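Local coordinates for nucleoside hydrolase, putative (PDB 3FZ0), which belongs to the nucleoside hydrolase family, an alpha/beta protein built on a largely parallel sheet, and binds a calcium ion, at residues B[8-13]-B[112-117]; B[23-28]-B[285-290]; B[55-60]-B[64-69]; B[139-144]-B[187-192]. The protein carries 2 engineered substitutions. All blocks are in the same frame, centred on the assembly; numbering follows the deposited sequence. Where two conformers were deposited one is given.

Contact 1 (B[8-13]-B[112-117]); sequences KLIIDT and LEILKI
Strand 6-13 passes beneath helix 110-120 with Ile-10 nearest Ile-114, their CA atoms 7.6 Å apart. The pair belongs to the alpha/beta core of the nucleoside hydrolase fold: the strand lies between strands 32-39 and 127-133 of the mixed sheet, and the helix covers part of one face of that sheet. Three isoleucines, all buried, carry the contact, and no hydrogen bond crosses it. Ile-10 points toward the helix and splits its contacts between two residues nearly one turn apart. Its CG2 branch lies near Ile-114 CG1 at 4.3 Å, the looser of the two touches. The longer branch leads the other way: with CG1 beside the backbone N (chi1 -54°) and chi2 extended, Ile-10 CD1 comes to 3.6 Å from Ile-117 CG2. The side chains of Ile-10 and Ile-117 run past one another in opposite directions, so each lies alongside the other and the methyls do not meet end on. Ile-117 also rests on Ile-35 and Ala-36 of the adjoining strand 32-39, while Ile-114 meets Phe-151 of a loop. Residues alternate along the strand, and Ile-11 packs instead on helix 17-27, on the other side of the sheet. Further along, Asp-12 brings a buried carboxylate to the margin of the contact, where its OD2 is hydrogen-bonded to the Thr-38 hydroxyl. Within the isoleucine cluster, Ile-117 CG2 also lies 4.0 Å from Ile-10 CG1.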
loop_
_atom_site.group_PDB
_atom_site.type_symbol
_atom_site.label_atom_id
_atom_site.label_comp_id
_atom_site.label_asym_id
_atom_site.label_seq_id
_atom_site.Cartn_x
_atom_site.Cartn_y
_atom_site.Cartn_z
ATOM N N LYS B 8 -31.606 11.629 -22.328
ATOM C CA LYS B 8 -32.209 11.528 -21.003
ATOM C C LYS B 8 -31.066 11.328 -20.047
ATOM O O LYS B 8 -30.332 10.359 -20.171
ATOM C CB LYS B 8 -33.168 10.327 -20.920
ATOM C CG LYS B 8 -34.223 10.249 -22.018
ATOM C CD LYS B 8 -35.080 11.494 -22.020
ATOM C CE LYS B 8 -36.291 11.359 -22.954
ATOM N NZ LYS B 8 -36.829 12.740 -23.251
ATOM N N LEU B 9 -30.880 12.237 -19.107
ATOM C CA LEU B 9 -29.749 12.126 -18.176
ATOM C C LEU B 9 -30.124 11.777 -16.756
ATOM O O LEU B 9 -31.118 12.231 -16.233
ATOM C CB LEU B 9 -28.934 13.403 -18.119
ATOM C CG LEU B 9 -28.466 14.146 -19.354
ATOM C CD1 LEU B 9 -27.334 15.090 -18.880
ATOM C CD2 LEU B 9 -27.983 13.206 -20.451
ATOM N N ILE B 10 -29.298 10.954 -16.143
ATOM C CA ILE B 10 -29.262 10.753 -14.705
ATOM C C ILE B 10 -28.067 11.577 -14.265
ATOM O O ILE B 10 -26.979 11.484 -14.844
ATOM C CB ILE B 10 -29.019 9.265 -14.360
ATOM C CG1 ILE B 10 -30.056 8.375 -15.060
ATOM C CG2 ILE B 10 -28.998 9.050 -12.848
ATOM C CD1 ILE B 10 -29.656 6.909 -15.094
ATOM N N ILE B 11 -28.253 12.426 -13.276
ATOM C CA ILE B 11 -27.127 13.198 -12.790
ATOM C C ILE B 11 -26.890 12.834 -11.327
ATOM O O ILE B 11 -27.768 12.982 -10.456
ATOM C CB ILE B 11 -27.313 14.734 -12.987
ATOM C CG1 ILE B 11 -27.358 15.073 -14.476
ATOM C CG2 ILE B 11 -26.159 15.511 -12.302
ATOM C CD1 ILE B 11 -27.766 16.488 -14.781
ATOM N N ASP B 12 -25.714 12.295 -11.071
ATOM C CA ASP B 12 -25.330 11.932 -9.714
ATOM C C ASP B 12 -24.424 13.013 -9.210
ATOM O O ASP B 12 -23.489 13.389 -9.893
ATOM C CB ASP B 12 -24.648 10.572 -9.694
ATOM C CG ASP B 12 -24.437 10.061 -8.292
ATOM O OD1 ASP B 12 -23.350 10.352 -7.753
ATOM O OD2 ASP B 12 -25.340 9.413 -7.712
ATOM N N THR B 13 -24.707 13.523 -8.021
ATOM C CA THR B 13 -24.123 14.778 -7.598
ATOM C C THR B 13 -23.973 14.928 -6.080
ATOM O O THR B 13 -24.783 14.395 -5.302
ATOM C CB THR B 13 -24.949 16.009 -8.172
ATOM O OG1 THR B 13 -24.370 17.237 -7.720
ATOM C CG2 THR B 13 -26.396 15.962 -7.718
ATOM N N LEU B 112 -30.570 2.191 -6.035
ATOM C CA LEU B 112 -31.689 1.366 -6.507
ATOM C C LEU B 112 -32.499 2.114 -7.535
ATOM O O LEU B 112 -33.146 1.513 -8.367
ATOM C CB LEU B 112 -32.562 0.862 -5.353
ATOM C CG LEU B 112 -31.814 -0.037 -4.332
ATOM C CD1 LEU B 112 -32.723 -0.559 -3.231
ATOM C CD2 LEU B 112 -31.103 -1.183 -5.003
ATOM N N GLU B 113 -32.426 3.440 -7.481
ATOM C CA GLU B 113 -33.083 4.295 -8.452
ATOM C C GLU B 113 -32.376 4.289 -9.818
ATOM O O GLU B 113 -33.042 4.236 -10.853
ATOM C CB GLU B 113 -33.198 5.713 -7.915
ATOM C CG GLU B 113 -33.747 6.722 -8.942
ATOM C CD GLU B 113 -35.217 6.479 -9.363
ATOM O OE1 GLU B 113 -35.958 5.644 -8.760
ATOM O OE2 GLU B 113 -35.644 7.167 -10.317
ATOM N N ILE B 114 -31.043 4.348 -9.821
ATOM C CA ILE B 114 -30.299 4.134 -11.056
ATOM C C ILE B 114 -30.764 2.827 -11.745
ATOM O O ILE B 114 -31.036 2.835 -12.955
ATOM C CB ILE B 114 -28.765 4.156 -10.853
ATOM C CG1 ILE B 114 -28.309 5.552 -10.442
ATOM C CG2 ILE B 114 -28.062 3.705 -12.119
ATOM C CD1 ILE B 114 -26.879 5.624 -9.835
ATOM N N LEU B 115 -30.896 1.741 -10.970
ATOM C CA LEU B 115 -31.253 0.425 -11.521
ATOM C C LEU B 115 -32.678 0.426 -12.049
ATOM O O LEU B 115 -32.983 -0.222 -13.054
ATOM C CB LEU B 115 -31.051 -0.704 -10.488
ATOM C CG LEU B 115 -29.612 -0.825 -9.941
ATOM C CD1 LEU B 115 -29.502 -2.049 -9.019
ATOM C CD2 LEU B 115 -28.554 -0.880 -11.059
ATOM N N LYS B 116 -33.549 1.169 -11.370
ATOM C CA LYS B 116 -34.951 1.249 -11.762
ATOM C C LYS B 116 -35.084 2.021 -13.086
ATOM O O LYS B 116 -35.745 1.556 -14.018
ATOM C CB LYS B 116 -35.787 1.861 -10.641
ATOM C CG LYS B 116 -37.222 2.164 -11.023
ATOM C CD LYS B 116 -37.970 2.791 -9.849
ATOM C CE LYS B 116 -38.810 3.986 -10.267
ATOM N NZ LYS B 116 -39.993 3.464 -10.974
ATOM N N ILE B 117 -34.435 3.171 -13.179
ATOM C CA ILE B 117 -34.367 3.919 -14.426
ATOM C C ILE B 117 -33.792 3.097 -15.577
ATOM O O ILE B 117 -34.369 3.069 -16.662
ATOM C CB ILE B 117 -33.607 5.243 -14.221
ATOM C CG1 ILE B 117 -34.513 6.221 -13.479
ATOM C CG2 ILE B 117 -33.080 5.869 -15.568
ATOM C CD1 ILE B 117 -33.699 7.117 -12.600
#

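Contact 2 (B[23-28]-B[285-290]); sequences IMLAMT and VAVLVA
Leu-25 and Ala-26 meet Val-287 and Leu-288 where two helices of the alpha/beta fold, 17-27 and 282-291, pack side by side. Their local axes run nearly parallel, 26° apart in direction, and approach to 9.0 Å.

Everything that crosses between the helices is apolar in character. Val-287 supplies the central group: its CG1, anti to the backbone N (chi1 173°), is carried to the Ala-26 methyl, with Val-287 CG1 and Ala-26 CB 3.8 Å apart. The same Val-287 CG1 reaches the backbone of the helix as well, lying 3.8 Å from Ala-26 N. Leu-25 lies to one side of this touch and reaches across with both branches. Its CD2 stands 4.2 Å from Val-287 CG1, and its CD1 falls 4.5 Å from Leu-288 CB, so the leucine end spans two successive residues of the partner helix. The Ala-26 methyl also touches Val-34 of strand 32-39, tying the helix to the sheet.

Hydrogen bonds stay within each segment. As helix 17-27 gives way to loop, the Thr-28 hydroxyl folds back onto the preceding turn: Thr-28 OG1 donates to Met-24 O at 2.9 Å, tilted 26° from the carbonyl plane.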
loop_
_atom_site.group_PDB
_atom_site.type_symbol
_atom_site.label_atom_id
_atom_site.label_comp_id
_atom_site.label_asym_id
_atom_site.label_seq_id
_atom_site.Cartn_x
_atom_site.Cartn_y
_atom_site.Cartn_z
ATOM N N ILE B 23 -26.146 21.320 -13.436
ATOM C CA ILE B 23 -27.535 20.868 -13.575
ATOM C C ILE B 23 -28.340 21.928 -14.337
ATOM O O ILE B 23 -29.173 21.587 -15.174
ATOM C CB ILE B 23 -28.169 20.492 -12.194
ATOM C CG1 ILE B 23 -27.407 19.301 -11.581
ATOM C CG2 ILE B 23 -29.636 20.165 -12.343
ATOM C CD1 ILE B 23 -27.527 19.140 -10.071
ATOM N N MET B 24 -28.053 23.195 -14.070
ATOM C CA MET B 24 -28.639 24.301 -14.800
ATOM C C MET B 24 -28.329 24.196 -16.285
ATOM O O MET B 24 -29.192 24.441 -17.136
ATOM C CB MET B 24 -28.187 25.652 -14.230
ATOM C CG MET B 24 -28.722 25.974 -12.810
ATOM S SD MET B 24 -28.135 27.571 -12.148
ATOM C CE MET B 24 -29.452 28.661 -12.619
ATOM N N LEU B 25 -27.114 23.779 -16.597
ATOM C CA LEU B 25 -26.691 23.675 -17.982
ATOM C C LEU B 25 -27.460 22.537 -18.662
ATOM O O LEU B 25 -28.065 22.736 -19.745
ATOM C CB LEU B 25 -25.181 23.483 -18.066
ATOM C CG LEU B 25 -24.397 23.740 -19.356
ATOM C CD1 LEU B 25 -22.905 23.702 -19.046
ATOM C CD2 LEU B 25 -24.695 22.751 -20.409
ATOM N N ALA B 26 -27.463 21.359 -18.037
ATOM C CA ALA B 26 -28.299 20.233 -18.517
ATOM C C ALA B 26 -29.771 20.611 -18.729
ATOM O O ALA B 26 -30.363 20.196 -19.714
ATOM C CB ALA B 26 -28.209 19.072 -17.568
ATOM N N MET B 27 -30.334 21.411 -17.817
ATOM C CA MET B 27 -31.752 21.723 -17.869
ATOM C C MET B 27 -32.152 22.807 -18.836
ATOM O O MET B 27 -33.339 23.054 -18.969
ATOM C CB MET B 27 -32.270 22.081 -16.482
ATOM C CG MET B 27 -32.544 20.874 -15.625
ATOM S SD MET B 27 -33.108 21.391 -14.018
ATOM C CE MET B 27 -31.949 22.700 -13.702
ATOM N N THR B 28 -31.192 23.471 -19.477
ATOM C CA THR B 28 -31.493 24.639 -20.327
ATOM C C THR B 28 -30.980 24.398 -21.741
ATOM O O THR B 28 -30.851 25.291 -22.533
ATOM C CB THR B 28 -30.860 25.941 -19.788
ATOM O OG1 THR B 28 -29.424 25.790 -19.648
ATOM C CG2 THR B 28 -31.506 26.335 -18.470
ATOM N N VAL B 285 -18.276 21.664 -16.920
ATOM C CA VAL B 285 -17.492 21.204 -18.064
ATOM C C VAL B 285 -17.856 19.739 -18.397
ATOM O O VAL B 285 -17.997 19.343 -19.566
ATOM C CB VAL B 285 -15.947 21.426 -17.834
ATOM C CG1 VAL B 285 -15.103 20.926 -19.014
ATOM C CG2 VAL B 285 -15.627 22.888 -17.603
ATOM N N ALA B 286 -18.036 18.929 -17.365
ATOM C CA ALA B 286 -18.387 17.532 -17.557
ATOM C C ALA B 286 -19.773 17.408 -18.214
ATOM O O ALA B 286 -19.933 16.665 -19.193
ATOM C CB ALA B 286 -18.339 16.780 -16.210
ATOM N N VAL B 287 -20.778 18.112 -17.677
ATOM C CA VAL B 287 -22.106 18.145 -18.324
ATOM C C VAL B 287 -22.011 18.590 -19.797
ATOM O O VAL B 287 -22.647 17.982 -20.661
ATOM C CB VAL B 287 -23.175 18.995 -17.535
ATOM C CG1 VAL B 287 -24.449 19.140 -18.324
ATOM C CG2 VAL B 287 -23.479 18.322 -16.177
ATOM N N LEU B 288 -21.198 19.600 -20.092
ATOM C CA LEU B 288 -21.008 20.011 -21.477
ATOM C C LEU B 288 -20.446 18.883 -22.359
ATOM O O LEU B 288 -20.899 18.673 -23.506
ATOM C CB LEU B 288 -20.106 21.236 -21.549
ATOM C CG LEU B 288 -19.872 21.781 -22.954
ATOM C CD1 LEU B 288 -21.082 22.542 -23.380
ATOM C CD2 LEU B 288 -18.659 22.673 -22.914
ATOM N N VAL B 289 -19.467 18.151 -21.831
ATOM C CA VAL B 289 -18.868 17.055 -22.580
ATOM C C VAL B 289 -19.924 16.004 -22.908
ATOM O O VAL B 289 -19.940 15.480 -24.010
ATOM C CB VAL B 289 -17.642 16.467 -21.858
ATOM C CG1 VAL B 289 -17.232 15.113 -22.440
ATOM C CG2 VAL B 289 -16.477 17.444 -21.950
ATOM N N ALA B 290 -20.798 15.709 -21.946
ATOM C CA ALA B 290 -21.833 14.689 -22.111
ATOM C C ALA B 290 -22.819 15.037 -23.183
ATOM O O ALA B 290 -23.230 14.191 -23.951
ATOM C CB ALA B 290 -22.587 14.484 -20.819
#

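Contact 3 (B[55-60]-B[64-69]); sequences KLLDLY and IPFFRG
Leu-57 faces Ile-64 and Phe-66 across the tight connection that ends the beta-alpha-beta unit of strand 32-39, helix 46-60 and strand 66-68. At Ile-64 the chain offers Leu-57 two different surfaces. The side-chain ends lie side by side, Ile-64 CD1 being 4.2 Å from Leu-57 CD2, while the other leucine methyl, CD1, sits 3.5 Å from the backbone carbonyl oxygen, Ile-64 O. Pro-65 turns away from the helix, and its backbone joins that of Ile-37 in the neighbouring strand. Phe-66 points back to the helix. Its CG occupies the position between the backbone N and the carbonyl carbon (chi1 53°), which draws the ring back toward Ile-64, whose O lies in the ring plane at the edge. Leu-57 CD1 approaches this ring obliquely, 3.6 Å from Phe-66 CD2; Met-50 and Ile-53 of the same helix touch the ring too. Phe-67 then projects to the opposite side of the strand, onto Pro-106 and Arg-108. No hydrogen bond links the two segments. A single leucine carries the contact through both its methyls, CD1 resting where the carbonyl oxygen meets the ring, so the fit depends on dispersion and shape and not on bond direction.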
loop_
_atom_site.group_PDB
_atom_site.type_symbol
_atom_site.label_atom_id
_atom_site.label_comp_id
_atom_site.label_asym_id
_atom_site.label_seq_id
_atom_site.Cartn_x
_atom_site.Cartn_y
_atom_site.Cartn_z
ATOM N N LYS B 55 -33.887 23.337 -3.470
ATOM C CA LYS B 55 -33.869 24.799 -3.726
ATOM C C LYS B 55 -33.608 25.085 -5.195
ATOM O O LYS B 55 -34.242 25.981 -5.762
ATOM C CB LYS B 55 -32.847 25.529 -2.844
ATOM C CG LYS B 55 -33.164 25.453 -1.342
ATOM C CD LYS B 55 -31.979 25.836 -0.484
ATOM C CE LYS B 55 -32.382 25.879 0.966
ATOM N NZ LYS B 55 -31.365 26.509 1.818
ATOM N N LEU B 56 -32.701 24.318 -5.819
ATOM C CA LEU B 56 -32.460 24.482 -7.260
ATOM C C LEU B 56 -33.695 24.132 -8.126
ATOM O O LEU B 56 -34.016 24.857 -9.056
ATOM C CB LEU B 56 -31.246 23.664 -7.697
ATOM C CG LEU B 56 -30.906 23.619 -9.198
ATOM C CD1 LEU B 56 -30.551 25.010 -9.738
ATOM C CD2 LEU B 56 -29.722 22.642 -9.395
ATOM N N LEU B 57 -34.409 23.049 -7.802
ATOM C CA LEU B 57 -35.603 22.703 -8.573
ATOM C C LEU B 57 -36.810 23.639 -8.325
ATOM O O LEU B 57 -37.642 23.822 -9.229
ATOM C CB LEU B 57 -35.990 21.239 -8.372
ATOM C CG LEU B 57 -34.906 20.207 -8.709
ATOM C CD1 LEU B 57 -35.370 18.797 -8.388
ATOM C CD2 LEU B 57 -34.386 20.315 -10.151
ATOM N N ASP B 58 -36.921 24.214 -7.122
ATOM C CA ASP B 58 -37.878 25.311 -6.876
ATOM C C ASP B 58 -37.718 26.421 -7.906
ATOM O O ASP B 58 -38.698 26.845 -8.520
ATOM C CB ASP B 58 -37.688 25.915 -5.476
ATOM C CG ASP B 58 -38.238 25.033 -4.374
ATOM O OD1 ASP B 58 -39.090 24.140 -4.661
ATOM O OD2 ASP B 58 -37.847 25.259 -3.210
ATOM N N LEU B 59 -36.473 26.861 -8.101
ATOM C CA LEU B 59 -36.152 27.902 -9.058
ATOM C C LEU B 59 -36.790 27.622 -10.430
ATOM O O LEU B 59 -37.383 28.496 -11.024
ATOM C CB LEU B 59 -34.640 28.054 -9.158
ATOM C CG LEU B 59 -34.097 29.284 -9.892
ATOM C CD1 LEU B 59 -34.504 30.585 -9.144
ATOM C CD2 LEU B 59 -32.592 29.207 -10.063
ATOM N N TYR B 60 -36.695 26.382 -10.893
ATOM C CA TYR B 60 -37.199 25.983 -12.204
ATOM C C TYR B 60 -38.651 25.524 -12.210
ATOM O O TYR B 60 -39.235 25.319 -13.261
ATOM C CB TYR B 60 -36.319 24.867 -12.762
ATOM C CG TYR B 60 -35.009 25.387 -13.264
ATOM C CD1 TYR B 60 -33.903 25.517 -12.405
ATOM C CD2 TYR B 60 -34.871 25.787 -14.593
ATOM C CE1 TYR B 60 -32.694 26.017 -12.877
ATOM C CE2 TYR B 60 -33.668 26.284 -15.055
ATOM C CZ TYR B 60 -32.595 26.392 -14.203
ATOM O OH TYR B 60 -31.413 26.879 -14.684
ATOM N N ILE B 64 -38.664 17.065 -11.502
ATOM C CA ILE B 64 -37.634 16.012 -11.553
ATOM C C ILE B 64 -37.462 15.301 -10.191
ATOM O O ILE B 64 -37.237 15.962 -9.190
ATOM C CB ILE B 64 -36.283 16.626 -11.963
ATOM C CG1 ILE B 64 -36.426 17.353 -13.310
ATOM C CG2 ILE B 64 -35.196 15.584 -12.032
ATOM C CD1 ILE B 64 -35.182 18.158 -13.678
ATOM N N PRO B 65 -37.548 13.964 -10.154
ATOM C CA PRO B 65 -37.376 13.307 -8.865
ATOM C C PRO B 65 -35.912 13.226 -8.433
ATOM O O PRO B 65 -35.021 13.068 -9.290
ATOM C CB PRO B 65 -37.968 11.905 -9.099
ATOM C CG PRO B 65 -37.880 11.678 -10.547
ATOM C CD PRO B 65 -37.786 13.010 -11.246
ATOM N N PHE B 66 -35.664 13.358 -7.124
ATOM C CA PHE B 66 -34.306 13.254 -6.579
ATOM C C PHE B 66 -34.215 12.306 -5.368
ATOM O O PHE B 66 -35.197 12.117 -4.629
ATOM C CB PHE B 66 -33.642 14.620 -6.336
ATOM C CG PHE B 66 -34.460 15.578 -5.486
ATOM C CD1 PHE B 66 -34.037 15.913 -4.211
ATOM C CD2 PHE B 66 -35.621 16.173 -5.985
ATOM C CE1 PHE B 66 -34.756 16.794 -3.444
ATOM C CE2 PHE B 66 -36.355 17.056 -5.213
ATOM C CZ PHE B 66 -35.935 17.373 -3.948
ATOM N N PHE B 67 -33.043 11.683 -5.190
ATOM C CA PHE B 67 -32.933 10.538 -4.299
ATOM C C PHE B 67 -31.705 10.586 -3.399
ATOM O O PHE B 67 -30.619 11.025 -3.856
ATOM C CB PHE B 67 -32.930 9.267 -5.136
ATOM C CG PHE B 67 -34.142 9.136 -6.027
ATOM C CD1 PHE B 67 -34.171 9.737 -7.290
ATOM C CD2 PHE B 67 -35.254 8.416 -5.598
ATOM C CE1 PHE B 67 -35.294 9.636 -8.099
ATOM C CE2 PHE B 67 -36.395 8.294 -6.416
ATOM C CZ PHE B 67 -36.406 8.911 -7.665
ATOM N N ARG B 68 -31.880 10.172 -2.130
ATOM C CA ARG B 68 -30.776 10.115 -1.159
ATOM C C ARG B 68 -29.905 8.908 -1.463
ATOM O O ARG B 68 -30.415 7.778 -1.556
ATOM C CB ARG B 68 -31.296 10.048 0.292
ATOM C CG ARG B 68 -32.423 11.057 0.610
ATOM C CD ARG B 68 -33.048 10.921 2.020
ATOM N NE ARG B 68 -33.978 12.030 2.298
ATOM C CZ ARG B 68 -33.619 13.185 2.863
ATOM N NH1 ARG B 68 -32.358 13.383 3.230
ATOM N NH2 ARG B 68 -34.508 14.140 3.065
ATOM N N GLY B 69 -28.599 9.160 -1.598
ATOM C CA GLY B 69 -27.614 8.120 -1.837
ATOM C C GLY B 69 -26.704 7.883 -0.636
ATOM O O GLY B 69 -27.110 8.093 0.508
#

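Contact 4 (B[139-144]-B[187-192]); sequences NVALAL and PEAGVV
Val-192 sets its CG1 anti to the backbone N (chi1 168°), which projects this methyl over the backbone of Ala-141, while Leu-144, with CG beside its own N (chi1 -83°), brings its CD1 to 4.1 Å from the same Val-192 CG1. Val-192 CG1 lies 3.8 Å from Ala-141 CA and 4.0 Å from Leu-144 CB, so it sits against two residues one turn apart on helix 138-146. Leu-144 and Val-192 point past one another in opposite senses, and the leucine touches the methyl at CB and again at CD1. One turn earlier in helix 187-195 the contact becomes alanine against alanine: Ala-141 CB and Ala-189 CB touch at 3.7 Å. With so little side chain between them, the CA atoms of Ala-141 and Ala-189 come within 5.1 Å, and the local axes cross at 49° with a closest approach of 8.5 Å. The interface is wholly apolar and buried. Helix 138-146 also packs against helix 110-120, through Leu-142 on Ala-111 and Ala-143 on Leu-115, whereas helix 187-195 reaches strand 296-306 through Pro-187 and Val-191 on Val-306. A second subunit adds its Leu-74 against Val-192 and its Arg-145 against Leu-142, so this helix pair joins the alpha/beta core to the subunit interface.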
loop_
_atom_site.group_PDB
_atom_site.type_symbol
_atom_site.label_atom_id
_atom_site.label_comp_id
_atom_site.label_asym_id
_atom_site.label_seq_id
_atom_site.Cartn_x
_atom_site.Cartn_y
_atom_site.Cartn_z
ATOM N N ASN B 139 -22.518 5.907 -5.318
ATOM C CA ASN B 139 -23.799 5.414 -5.796
ATOM C C ASN B 139 -23.645 4.609 -7.081
ATOM O O ASN B 139 -24.236 3.546 -7.241
ATOM C CB ASN B 139 -24.812 6.558 -6.021
ATOM C CG ASN B 139 -25.187 7.274 -4.735
ATOM O OD1 ASN B 139 -25.140 6.677 -3.644
ATOM N ND2 ASN B 139 -25.529 8.571 -4.848
ATOM N N VAL B 140 -22.856 5.117 -8.004
ATOM C CA VAL B 140 -22.656 4.415 -9.268
ATOM C C VAL B 140 -22.030 3.013 -9.074
ATOM O O VAL B 140 -22.526 2.015 -9.603
ATOM C CB VAL B 140 -21.854 5.259 -10.304
ATOM C CG1 VAL B 140 -21.865 4.543 -11.649
ATOM C CG2 VAL B 140 -22.445 6.666 -10.451
ATOM N N ALA B 141 -20.972 2.946 -8.270
ATOM C CA ALA B 141 -20.304 1.686 -8.004
ATOM C C ALA B 141 -21.262 0.713 -7.386
ATOM O O ALA B 141 -21.257 -0.459 -7.745
ATOM C CB ALA B 141 -19.121 1.901 -7.083
ATOM N N LEU B 142 -22.079 1.197 -6.454
ATOM C CA LEU B 142 -22.989 0.355 -5.678
ATOM C C LEU B 142 -24.039 -0.242 -6.627
ATOM O O LEU B 142 -24.283 -1.474 -6.615
ATOM C CB LEU B 142 -23.633 1.205 -4.599
ATOM C CG LEU B 142 -23.989 0.706 -3.214
ATOM C CD1 LEU B 142 -22.954 -0.265 -2.721
ATOM C CD2 LEU B 142 -24.061 1.901 -2.292
ATOM N N ALA B 143 -24.609 0.622 -7.493
ATOM C CA ALA B 143 -25.518 0.167 -8.536
ATOM C C ALA B 143 -24.848 -0.841 -9.463
ATOM O O ALA B 143 -25.407 -1.921 -9.733
ATOM C CB ALA B 143 -26.060 1.323 -9.307
ATOM N N LEU B 144 -23.642 -0.510 -9.922
ATOM C CA LEU B 144 -22.858 -1.446 -10.745
ATOM C C LEU B 144 -22.655 -2.839 -10.184
ATOM O O LEU B 144 -22.856 -3.804 -10.927
ATOM C CB LEU B 144 -21.513 -0.854 -11.152
ATOM C CG LEU B 144 -21.505 0.056 -12.366
ATOM C CD1 LEU B 144 -20.250 0.880 -12.257
ATOM C CD2 LEU B 144 -21.516 -0.723 -13.690
ATOM N N PRO B 187 -11.873 6.086 -3.927
ATOM C CA PRO B 187 -11.027 5.434 -4.921
ATOM C C PRO B 187 -11.609 4.073 -5.317
ATOM O O PRO B 187 -11.659 3.764 -6.506
ATOM C CB PRO B 187 -9.679 5.319 -4.204
ATOM C CG PRO B 187 -9.742 6.318 -3.106
ATOM C CD PRO B 187 -11.157 6.236 -2.648
ATOM N N GLU B 188 -12.070 3.292 -4.344
ATOM C CA GLU B 188 -12.668 1.967 -4.622
ATOM C C GLU B 188 -13.823 2.098 -5.636
ATOM O O GLU B 188 -13.908 1.323 -6.591
ATOM C CB GLU B 188 -13.163 1.307 -3.334
ATOM C CG GLU B 188 -12.097 0.698 -2.458
ATOM C CD GLU B 188 -11.348 1.718 -1.581
ATOM O OE1 GLU B 188 -11.611 2.932 -1.633
ATOM O OE2 GLU B 188 -10.500 1.287 -0.799
ATOM N N ALA B 189 -14.680 3.101 -5.446
ATOM C CA ALA B 189 -15.771 3.319 -6.393
ATOM C C ALA B 189 -15.263 3.576 -7.810
ATOM O O ALA B 189 -15.854 3.098 -8.766
ATOM C CB ALA B 189 -16.713 4.442 -5.934
ATOM N N GLY B 190 -14.176 4.337 -7.931
ATOM C CA GLY B 190 -13.570 4.647 -9.217
ATOM C C GLY B 190 -13.016 3.424 -9.919
ATOM O O GLY B 190 -13.120 3.299 -11.146
ATOM N N VAL B 191 -12.417 2.522 -9.153
ATOM C CA VAL B 191 -11.957 1.249 -9.698
ATOM C C VAL B 191 -13.132 0.449 -10.272
ATOM O O VAL B 191 -13.016 -0.112 -11.359
ATOM C CB VAL B 191 -11.195 0.429 -8.657
ATOM C CG1 VAL B 191 -11.020 -1.004 -9.137
ATOM C CG2 VAL B 191 -9.868 1.065 -8.383
ATOM N N VAL B 192 -14.244 0.391 -9.540
ATOM C CA VAL B 192 -15.412 -0.349 -9.965
ATOM C C VAL B 192 -15.916 0.220 -11.299
ATOM O O VAL B 192 -16.206 -0.533 -12.248
ATOM C CB VAL B 192 -16.524 -0.335 -8.872
ATOM C CG1 VAL B 192 -17.862 -0.853 -9.426
ATOM C CG2 VAL B 192 -16.083 -1.153 -7.653
#

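In the fold
Contacts 1 and 2 adjoin where helix 17-27 packs on strand 6-13, which it follows in the chain; their centres are 15 Å apart, and Ile-11 CD1 is 3.8 Å from Ala-26 CB. Contact 3 touches contact 2, Met-24 CG reaching Leu-56 CD1 at 3.7 Å. A probable hydrogen bond, Asp-12 OD2 to Asn-139 ND2 at 3.0 Å, connects contacts 1 and 4; contacts 2 and 4 do not touch, their nearest atoms being about 12 Å apart. The calcium ion is bound by Asp-14, Asp-19, Leu-134 and Asp-283. The side chain of Val-287 in contact 2 is about 10 Å from it, that of Ala-189 in contact 4 about 14 Å, and Thr-13 OG1 hydrogen-bonds to the calcium-binding Asp-19.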